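Putative drug/sodium antiporter (Escherichia coli, PDB 4Z3N) probably exports the genotoxin colibactin across the cell membrane as a MATE-family antiporter, in exchange for cations. Local coordinates at residues A123-A134 against Y155-M166; M35-T45 against G179-S188. All coordinates share one frame; numbering follows the deposited sequence.

Contact 1. Residues A123-A134 against Y155-M166; sequences AIVITVLGYVYA and YYYSLLTVFSIM
The carbonyl oxygen of Ala123 accepts two bonds from Thr127: from the backbone N, and from OG1 at 2.7 Å, the two donors reaching it from opposite faces of its plane. Thr127 thereby ties its hydroxyl back into its own helix, as threonine often does in a membrane span, and offers its methyl to the partner. With chi1 at 44°, CG2 lies anti to the carbonyl carbon and meets Leu159 O at 3.3 Å. This is antiparallel packing of transmembrane helices in a MATE bundle: helix 107-132 lies against a second span in which a type I turn from Leu159 to Val162 lies between its two helical parts. Small Ala123 lets the later of these come close: its CB sits 3.7 Å from Val162 CG1 and the same distance from Phe163 CA. Val162 spreads its other branch, CG2, to Ile126 CG2, and helix 75-101 closes over this side through Leu81 and Ile84. Further along, Gly130 leaves room for the forked end of Leu159, whose CD2 lies 4.0 Å from Gly130 CA. Tyr155 directs OH to Gly130 O, a hydrogen bond modelled too short for its length to be trusted, and Leu159 CG lies above one face of the Tyr155 ring, offset toward its rim. Toward the outer, more exposed end two tyrosine rings meet obliquely, planes at 44°, with Tyr156 CE1 at the edge of the Tyr131 ring, 3.7 Å from CD2.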
loop_
_atom_site.group_PDB
_atom_site.type_symbol
_atom_site.label_atom_id
_atom_site.label_comp_id
_atom_site.label_asym_id
_atom_site.label_seq_id
_atom_site.Cartn_x
_atom_site.Cartn_y
_atom_site.Cartn_z
ATOM N N ALA A 123 11.555 -3.070 -14.870
ATOM C CA ALA A 123 11.656 -1.708 -15.424
ATOM C C ALA A 123 11.730 -1.702 -16.961
ATOM O O ALA A 123 11.106 -0.880 -17.622
ATOM C CB ALA A 123 12.868 -0.967 -14.828
ATOM N N ILE A 124 12.504 -2.632 -17.514
ATOM C CA ILE A 124 12.593 -2.836 -18.960
ATOM C C ILE A 124 11.251 -3.219 -19.605
ATOM O O ILE A 124 10.801 -2.583 -20.552
ATOM C CB ILE A 124 13.613 -3.935 -19.306
ATOM C CG1 ILE A 124 15.016 -3.546 -18.838
ATOM C CG2 ILE A 124 13.588 -4.223 -20.795
ATOM C CD1 ILE A 124 16.058 -4.647 -19.055
ATOM N N VAL A 125 10.629 -4.280 -19.115
ATOM C CA VAL A 125 9.338 -4.689 -19.646
ATOM C C VAL A 125 8.324 -3.535 -19.576
ATOM O O VAL A 125 7.560 -3.314 -20.507
ATOM C CB VAL A 125 8.790 -5.931 -18.888
ATOM C CG1 VAL A 125 7.434 -6.356 -19.452
ATOM C CG2 VAL A 125 9.795 -7.076 -18.962
ATOM N N ILE A 126 8.339 -2.786 -18.480
ATOM C CA ILE A 126 7.381 -1.698 -18.291
ATOM C C ILE A 126 7.657 -0.470 -19.187
ATOM O O ILE A 126 6.722 0.151 -19.693
ATOM C CB ILE A 126 7.339 -1.246 -16.808
ATOM C CG1 ILE A 126 6.769 -2.355 -15.927
ATOM C CG2 ILE A 126 6.492 0.013 -16.654
ATOM C CD1 ILE A 126 6.743 -1.998 -14.442
ATOM N N THR A 127 8.931 -0.115 -19.368
ATOM C CA THR A 127 9.304 0.995 -20.247
ATOM C C THR A 127 9.120 0.628 -21.722
ATOM O O THR A 127 8.776 1.473 -22.551
ATOM C CB THR A 127 10.775 1.458 -20.035
ATOM O OG1 THR A 127 11.639 0.324 -19.931
ATOM C CG2 THR A 127 10.919 2.296 -18.775
ATOM N N VAL A 128 9.361 -0.628 -22.057
ATOM C CA VAL A 128 9.268 -1.043 -23.442
ATOM C C VAL A 128 7.818 -1.216 -23.892
ATOM O O VAL A 128 7.423 -0.688 -24.927
ATOM C CB VAL A 128 10.056 -2.333 -23.668
ATOM C CG1 VAL A 128 9.947 -2.773 -25.120
ATOM C CG2 VAL A 128 11.501 -2.102 -23.287
ATOM N N LEU A 129 7.027 -1.944 -23.112
ATOM C CA LEU A 129 5.596 -2.036 -23.365
ATOM C C LEU A 129 4.921 -0.707 -23.086
ATOM O O LEU A 129 3.871 -0.400 -23.652
ATOM C CB LEU A 129 4.952 -3.124 -22.511
ATOM C CG LEU A 129 4.933 -4.495 -23.176
ATOM C CD1 LEU A 129 6.359 -4.999 -23.363
ATOM C CD2 LEU A 129 4.116 -5.463 -22.349
ATOM N N GLY A 130 5.522 0.077 -22.199
ATOM C CA GLY A 130 5.038 1.418 -21.937
ATOM C C GLY A 130 5.072 2.238 -23.210
ATOM O O GLY A 130 4.064 2.810 -23.617
ATOM N N TYR A 131 6.240 2.258 -23.846
ATOM C CA TYR A 131 6.488 3.030 -25.055
ATOM C C TYR A 131 5.598 2.635 -26.235
ATOM O O TYR A 131 4.924 3.484 -26.820
ATOM C CB TYR A 131 7.964 2.888 -25.452
ATOM C CG TYR A 131 8.391 3.732 -26.635
ATOM C CD1 TYR A 131 9.043 3.159 -27.722
ATOM C CD2 TYR A 131 8.144 5.100 -26.664
ATOM C CE1 TYR A 131 9.441 3.924 -28.806
ATOM C CE2 TYR A 131 8.536 5.875 -27.748
ATOM C CZ TYR A 131 9.185 5.281 -28.816
ATOM O OH TYR A 131 9.579 6.047 -29.893
ATOM N N VAL A 132 5.602 1.349 -26.579
ATOM C CA VAL A 132 5.035 0.890 -27.841
ATOM C C VAL A 132 3.519 0.875 -27.795
ATOM O O VAL A 132 2.853 1.141 -28.797
ATOM C CB VAL A 132 5.551 -0.515 -28.217
ATOM C CG1 VAL A 132 7.082 -0.547 -28.209
ATOM C CG2 VAL A 132 4.997 -1.546 -27.270
ATOM N N TYR A 133 2.972 0.558 -26.631
ATOM C CA TYR A 133 1.528 0.584 -26.445
ATOM C C TYR A 133 1.069 1.902 -25.841
ATOM O O TYR A 133 -0.081 2.030 -25.435
ATOM C CB TYR A 133 1.071 -0.609 -25.606
ATOM C CG TYR A 133 0.957 -1.868 -26.438
ATOM C CD1 TYR A 133 2.069 -2.671 -26.679
ATOM C CD2 TYR A 133 -0.254 -2.232 -27.021
ATOM C CE1 TYR A 133 1.977 -3.818 -27.457
ATOM C CE2 TYR A 133 -0.359 -3.379 -27.801
ATOM C CZ TYR A 133 0.758 -4.169 -28.014
ATOM O OH TYR A 133 0.646 -5.306 -28.787
ATOM N N ALA A 134 1.984 2.866 -25.762
ATOM C CA ALA A 134 1.693 4.191 -25.195
ATOM C C ALA A 134 0.388 4.813 -25.699
ATOM O O ALA A 134 -0.436 5.267 -24.906
ATOM C CB ALA A 134 2.858 5.146 -25.472
ATOM N N TYR A 155 3.347 11.189 -19.537
ATOM C CA TYR A 155 3.386 9.743 -19.584
ATOM C C TYR A 155 4.823 9.266 -19.833
ATOM O O TYR A 155 5.335 8.376 -19.151
ATOM C CB TYR A 155 2.436 9.222 -20.664
ATOM C CG TYR A 155 2.562 7.728 -20.951
ATOM C CD1 TYR A 155 1.934 6.781 -20.144
ATOM C CD2 TYR A 155 3.288 7.270 -22.041
ATOM C CE1 TYR A 155 2.036 5.429 -20.417
ATOM C CE2 TYR A 155 3.397 5.921 -22.316
ATOM C CZ TYR A 155 2.769 5.008 -21.503
ATOM O OH TYR A 155 2.886 3.667 -21.777
ATOM N N TYR A 156 5.467 9.888 -20.807
ATOM C CA TYR A 156 6.847 9.601 -21.155
ATOM C C TYR A 156 7.840 9.920 -20.021
ATOM O O TYR A 156 8.748 9.149 -19.744
ATOM C CB TYR A 156 7.211 10.390 -22.410
ATOM C CG TYR A 156 6.770 9.765 -23.723
ATOM C CD1 TYR A 156 6.574 8.386 -23.852
ATOM C CD2 TYR A 156 6.582 10.562 -24.847
ATOM C CE1 TYR A 156 6.193 7.831 -25.072
ATOM C CE2 TYR A 156 6.198 10.024 -26.058
ATOM C CZ TYR A 156 6.005 8.669 -26.177
ATOM O OH TYR A 156 5.623 8.186 -27.416
ATOM N N TYR A 157 7.670 11.061 -19.368
ATOM C CA TYR A 157 8.507 11.394 -18.227
ATOM C C TYR A 157 8.296 10.365 -17.109
ATOM O O TYR A 157 9.252 9.965 -16.436
ATOM C CB TYR A 157 8.204 12.811 -17.725
ATOM C CG TYR A 157 8.558 13.921 -18.703
ATOM C CD1 TYR A 157 9.584 13.767 -19.623
ATOM C CD2 TYR A 157 7.868 15.128 -18.689
ATOM C CE1 TYR A 157 9.918 14.781 -20.504
ATOM C CE2 TYR A 157 8.187 16.149 -19.572
ATOM C CZ TYR A 157 9.216 15.972 -20.477
ATOM O OH TYR A 157 9.536 16.991 -21.362
ATOM N N SER A 158 7.049 9.940 -16.923
ATOM C CA SER A 158 6.718 8.855 -15.996
ATOM C C SER A 158 7.506 7.557 -16.266
ATOM O O SER A 158 7.920 6.866 -15.338
ATOM C CB SER A 158 5.215 8.543 -16.057
ATOM O OG SER A 158 4.415 9.602 -15.555
ATOM N N LEU A 159 7.685 7.223 -17.542
ATOM C CA LEU A 159 8.455 6.049 -17.931
ATOM C C LEU A 159 9.924 6.212 -17.530
ATOM O O LEU A 159 10.609 5.238 -17.211
ATOM C CB LEU A 159 8.345 5.787 -19.445
ATOM C CG LEU A 159 7.001 5.391 -20.089
ATOM C CD1 LEU A 159 7.175 5.107 -21.587
ATOM C CD2 LEU A 159 6.343 4.199 -19.415
ATOM N N LEU A 160 10.408 7.447 -17.536
ATOM C CA LEU A 160 11.805 7.681 -17.209
ATOM C C LEU A 160 12.074 7.502 -15.715
ATOM O O LEU A 160 13.211 7.460 -15.290
ATOM C CB LEU A 160 12.238 9.079 -17.667
ATOM C CG LEU A 160 12.292 9.312 -19.183
ATOM C CD1 LEU A 160 12.807 10.706 -19.457
ATOM C CD2 LEU A 160 13.131 8.282 -19.901
ATOM N N THR A 161 11.016 7.416 -14.924
ATOM C CA THR A 161 11.147 7.270 -13.489
ATOM C C THR A 161 11.088 5.813 -12.990
ATOM O O THR A 161 11.392 5.541 -11.835
ATOM C CB THR A 161 10.050 8.073 -12.784
ATOM O OG1 THR A 161 8.801 7.383 -12.930
ATOM C CG2 THR A 161 9.954 9.464 -13.388
ATOM N N VAL A 162 10.728 4.885 -13.869
ATOM C CA VAL A 162 10.440 3.502 -13.481
ATOM C C VAL A 162 11.572 2.747 -12.750
ATOM O O VAL A 162 11.359 2.222 -11.654
ATOM C CB VAL A 162 10.031 2.687 -14.722
ATOM C CG1 VAL A 162 9.893 1.188 -14.381
ATOM C CG2 VAL A 162 8.744 3.240 -15.298
ATOM N N PHE A 163 12.755 2.677 -13.354
ATOM C CA PHE A 163 13.860 1.956 -12.750
ATOM C C PHE A 163 14.202 2.533 -11.378
ATOM O O PHE A 163 14.494 1.791 -10.442
ATOM C CB PHE A 163 15.086 1.971 -13.664
ATOM C CG PHE A 163 16.245 1.157 -13.144
ATOM C CD1 PHE A 163 16.053 -0.149 -12.697
ATOM C CD2 PHE A 163 17.534 1.689 -13.123
ATOM C CE1 PHE A 163 17.109 -0.903 -12.233
ATOM C CE2 PHE A 163 18.604 0.939 -12.659
ATOM C CZ PHE A 163 18.389 -0.361 -12.212
ATOM N N SER A 164 14.131 3.849 -11.245
ATOM C CA SER A 164 14.472 4.499 -9.987
ATOM C C SER A 164 13.446 4.150 -8.913
ATOM O O SER A 164 13.807 3.884 -7.758
ATOM C CB SER A 164 14.569 6.018 -10.174
ATOM O OG SER A 164 14.925 6.340 -11.517
ATOM N N ILE A 165 12.174 4.142 -9.298
ATOM C CA ILE A 165 11.102 3.716 -8.407
ATOM C C ILE A 165 11.261 2.241 -7.987
ATOM O O ILE A 165 11.111 1.897 -6.806
ATOM C CB ILE A 165 9.708 3.898 -9.060
ATOM C CG1 ILE A 165 9.516 5.334 -9.556
ATOM C CG2 ILE A 165 8.603 3.498 -8.093
ATOM C CD1 ILE A 165 9.861 6.393 -8.515
ATOM N N MET A 166 11.550 1.366 -8.947
ATOM C CA MET A 166 11.787 -0.041 -8.625
ATOM C C MET A 166 12.958 -0.193 -7.659
ATOM O O MET A 166 12.897 -0.989 -6.729
ATOM C CB MET A 166 12.047 -0.859 -9.893
ATOM C CG MET A 166 10.915 -0.806 -10.908
ATOM S SD MET A 166 9.341 -1.535 -10.359
ATOM C CE MET A 166 8.246 -0.123 -10.193
#

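Contact 2. Residues M35-T45 against G179-S188; sequences MALPMFVGMLT and GKIMVIMKAS
Pro38 and Ile181 meet in the buried, closely packed part of this contact, where Pro38 CB lies 3.5 Å from Ile181 CG2. That methyl is anti to the backbone N of Ile181, which points it into the first helix, over Pro38 and on to Met39 N at 3.6 Å. The end of Met39, folded back by bends at chi2 and chi3, brings CE across at about a right angle to meet the same methyl, and touches Ile184 CD1 as well; a flexible thioether chain can bend to reach both isoleucines. Met185, CG anti to its backbone N (chi1 -174°), packs as closely: CG lies 3.4 Å from Pro38 O, and the sulfur passes obliquely across Val41, with SD 3.8 Å from Val41 CG1. Helix 28-56 and helix 181-204 are transmembrane spans of the MATE fold that run nearly parallel here, at 17°, and the first is kinked at Pro38, whose nitrogen has no hydrogen to give to the preceding turn. The backbones come nearest at Gly42, its CA 4.9 Å from Met185 CA; lacking a side chain, it admits Ser188, whose OG stands 3.6 Å from Gly42 CA. Thr45 turns OG1 back to Gly42 O, a 2.6 Å hydrogen bond within its own helix, and lays CG2 beside Ser188. The flank of Val41 and Met182 is more exposed, and at its loose end Met182 SD reaches Pro38 CG obliquely at 4.0 Å.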
loop_
_atom_site.group_PDB
_atom_site.type_symbol
_atom_site.label_atom_id
_atom_site.label_comp_id
_atom_site.label_asym_id
_atom_site.label_seq_id
_atom_site.Cartn_x
_atom_site.Cartn_y
_atom_site.Cartn_z
ATOM N N MET A 35 9.242 -0.642 15.675
ATOM C CA MET A 35 9.432 -0.828 14.256
ATOM C C MET A 35 8.380 -0.119 13.422
ATOM O O MET A 35 8.685 0.397 12.339
ATOM C CB MET A 35 9.437 -2.307 13.938
ATOM C CG MET A 35 10.637 -3.023 14.492
ATOM S SD MET A 35 10.525 -4.769 14.151
ATOM C CE MET A 35 10.832 -4.804 12.388
ATOM N N ALA A 36 7.138 -0.101 13.907
ATOM C CA ALA A 36 6.034 0.468 13.123
ATOM C C ALA A 36 5.961 1.977 13.200
ATOM O O ALA A 36 5.425 2.593 12.295
ATOM C CB ALA A 36 4.713 -0.121 13.542
ATOM N N LEU A 37 6.459 2.579 14.278
ATOM C CA LEU A 37 6.319 4.035 14.432
ATOM C C LEU A 37 7.164 4.825 13.431
ATOM O O LEU A 37 6.664 5.769 12.821
ATOM C CB LEU A 37 6.652 4.480 15.853
ATOM C CG LEU A 37 5.538 4.360 16.905
ATOM C CD1 LEU A 37 5.915 5.151 18.143
ATOM C CD2 LEU A 37 4.171 4.804 16.374
ATOM N N PRO A 38 8.448 4.452 13.267
ATOM C CA PRO A 38 9.288 5.070 12.229
ATOM C C PRO A 38 8.670 4.936 10.852
ATOM O O PRO A 38 8.781 5.844 10.033
ATOM C CB PRO A 38 10.589 4.267 12.300
ATOM C CG PRO A 38 10.625 3.732 13.689
ATOM C CD PRO A 38 9.203 3.496 14.093
ATOM N N MET A 39 8.038 3.788 10.615
ATOM C CA MET A 39 7.399 3.475 9.337
ATOM C C MET A 39 6.202 4.379 9.103
ATOM O O MET A 39 5.948 4.817 7.984
ATOM C CB MET A 39 6.958 2.006 9.284
ATOM C CG MET A 39 6.423 1.590 7.924
ATOM S SD MET A 39 7.568 1.896 6.549
ATOM C CE MET A 39 8.792 0.617 6.813
ATOM N N PHE A 40 5.469 4.650 10.173
ATOM C CA PHE A 40 4.355 5.562 10.094
ATOM C C PHE A 40 4.825 7.004 9.828
ATOM O O PHE A 40 4.168 7.741 9.092
ATOM C CB PHE A 40 3.515 5.486 11.371
ATOM C CG PHE A 40 2.264 6.308 11.318
ATOM C CD1 PHE A 40 1.183 5.908 10.545
ATOM C CD2 PHE A 40 2.166 7.495 12.031
ATOM C CE1 PHE A 40 0.008 6.681 10.492
ATOM C CE2 PHE A 40 0.999 8.281 11.977
ATOM C CZ PHE A 40 -0.078 7.868 11.212
ATOM N N VAL A 41 5.952 7.410 10.405
ATOM C CA VAL A 41 6.445 8.767 10.169
ATOM C C VAL A 41 6.801 8.890 8.698
ATOM O O VAL A 41 6.487 9.889 8.046
ATOM C CB VAL A 41 7.678 9.130 11.042
ATOM C CG1 VAL A 41 8.336 10.402 10.528
ATOM C CG2 VAL A 41 7.277 9.294 12.507
ATOM N N GLY A 42 7.440 7.845 8.180
ATOM C CA GLY A 42 7.791 7.776 6.772
ATOM C C GLY A 42 6.569 7.937 5.890
ATOM O O GLY A 42 6.631 8.550 4.824
ATOM N N MET A 43 5.444 7.393 6.344
ATOM C CA MET A 43 4.229 7.436 5.551
ATOM C C MET A 43 3.638 8.834 5.581
ATOM O O MET A 43 3.080 9.281 4.605
ATOM C CB MET A 43 3.225 6.398 6.040
ATOM C CG MET A 43 3.581 4.977 5.639
ATOM S SD MET A 43 2.516 3.712 6.381
ATOM C CE MET A 43 3.629 2.310 6.419
ATOM N N LEU A 44 3.790 9.537 6.690
ATOM C CA LEU A 44 3.309 10.905 6.740
ATOM C C LEU A 44 4.107 11.802 5.784
ATOM O O LEU A 44 3.515 12.667 5.134
ATOM C CB LEU A 44 3.356 11.460 8.164
ATOM C CG LEU A 44 2.327 10.937 9.175
ATOM C CD1 LEU A 44 2.405 11.718 10.485
ATOM C CD2 LEU A 44 0.921 10.980 8.612
ATOM N N THR A 45 5.427 11.598 5.683
ATOM C CA THR A 45 6.245 12.388 4.756
ATOM C C THR A 45 5.652 12.379 3.349
ATOM O O THR A 45 5.647 13.402 2.660
ATOM C CB THR A 45 7.721 11.890 4.618
ATOM O OG1 THR A 45 7.758 10.667 3.873
ATOM C CG2 THR A 45 8.416 11.721 5.950
ATOM N N GLY A 179 15.096 -5.150 9.606
ATOM C CA GLY A 179 14.515 -4.467 10.746
ATOM C C GLY A 179 15.111 -3.092 11.025
ATOM O O GLY A 179 14.967 -2.557 12.128
ATOM N N LYS A 180 15.776 -2.497 10.039
ATOM C CA LYS A 180 16.293 -1.158 10.267
ATOM C C LYS A 180 15.399 -0.099 9.614
ATOM O O LYS A 180 15.644 0.338 8.490
ATOM C CB LYS A 180 17.716 -1.078 9.703
ATOM C CG LYS A 180 18.639 -2.201 10.188
ATOM C CD LYS A 180 18.871 -2.096 11.707
ATOM C CE LYS A 180 19.407 -3.396 12.313
ATOM N NZ LYS A 180 19.446 -3.370 13.804
ATOM N N ILE A 181 14.445 0.409 10.382
ATOM C CA ILE A 181 13.424 1.269 9.808
ATOM C C ILE A 181 13.790 2.735 9.929
ATOM O O ILE A 181 13.236 3.585 9.235
ATOM C CB ILE A 181 12.064 1.041 10.479
ATOM C CG1 ILE A 181 11.765 -0.460 10.570
ATOM C CG2 ILE A 181 10.957 1.831 9.753
ATOM C CD1 ILE A 181 11.919 -1.195 9.268
ATOM N N MET A 182 14.760 3.014 10.787
ATOM C CA MET A 182 15.198 4.370 11.038
ATOM C C MET A 182 15.860 4.904 9.779
ATOM O O MET A 182 15.766 6.086 9.460
ATOM C CB MET A 182 16.154 4.411 12.229
ATOM C CG MET A 182 15.479 4.081 13.544
ATOM S SD MET A 182 14.253 5.321 13.987
ATOM C CE MET A 182 15.260 6.807 13.833
ATOM N N VAL A 183 16.512 4.010 9.049
ATOM C CA VAL A 183 17.130 4.380 7.790
ATOM C C VAL A 183 16.042 4.724 6.783
ATOM O O VAL A 183 16.195 5.641 5.978
ATOM C CB VAL A 183 18.023 3.256 7.265
ATOM C CG1 VAL A 183 18.599 3.619 5.903
ATOM C CG2 VAL A 183 19.124 2.977 8.281
ATOM N N ILE A 184 14.932 3.995 6.859
ATOM C CA ILE A 184 13.780 4.257 6.015
ATOM C C ILE A 184 13.110 5.564 6.443
ATOM O O ILE A 184 12.698 6.360 5.596
ATOM C CB ILE A 184 12.764 3.103 6.071
ATOM C CG1 ILE A 184 13.356 1.845 5.429
ATOM C CG2 ILE A 184 11.476 3.493 5.384
ATOM C CD1 ILE A 184 12.437 0.643 5.453
ATOM N N MET A 185 13.033 5.808 7.750
ATOM C CA MET A 185 12.369 7.015 8.228
ATOM C C MET A 185 13.195 8.253 7.915
ATOM O O MET A 185 12.635 9.301 7.598
ATOM C CB MET A 185 12.088 6.964 9.731
ATOM C CG MET A 185 11.265 8.177 10.202
ATOM S SD MET A 185 11.327 8.541 11.978
ATOM C CE MET A 185 13.093 8.711 12.217
ATOM N N LYS A 186 14.523 8.123 8.018
ATOM C CA LYS A 186 15.445 9.224 7.732
ATOM C C LYS A 186 15.524 9.496 6.232
ATOM O O LYS A 186 15.490 10.651 5.811
ATOM C CB LYS A 186 16.832 8.931 8.296
ATOM C CG LYS A 186 16.918 9.077 9.813
ATOM C CD LYS A 186 18.281 8.632 10.334
ATOM C CE LYS A 186 18.211 8.130 11.779
ATOM N NZ LYS A 186 19.458 7.390 12.162
ATOM N N ALA A 187 15.601 8.438 5.429
ATOM C CA ALA A 187 15.497 8.587 3.981
ATOM C C ALA A 187 14.229 9.342 3.616
ATOM O O ALA A 187 14.251 10.263 2.796
ATOM C CB ALA A 187 15.516 7.238 3.296
ATOM N N SER A 188 13.118 8.944 4.222
ATOM C CA SER A 188 11.837 9.577 3.943
ATOM C C SER A 188 11.865 11.087 4.231
ATOM O O SER A 188 11.411 11.899 3.423
ATOM C CB SER A 188 10.727 8.902 4.759
ATOM O OG SER A 188 10.228 7.760 4.083
#

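Contact 1 is nested, along the chain, in the long loop that contact 2 closes. Their centres are 27 Å apart and their nearest atoms about 12 Å, so they do not touch; the link is helix 162-177, whose first part belongs to contact 1 and which leads through Gly179 into helix 181-204 of contact 2. Ile184 of contact 2 packs back on Met172 and Phe175 of helix 162-177. Contact 2 lies nearer the centre of the chain, its centre about 15 Å away against about 21 Å for contact 1, and borders helix 286-322 through Met35 and Met39. A bound monoolein lies about 8 Å from the Ile126 side chain, and a bound monoolein about 7 Å from that of Thr45.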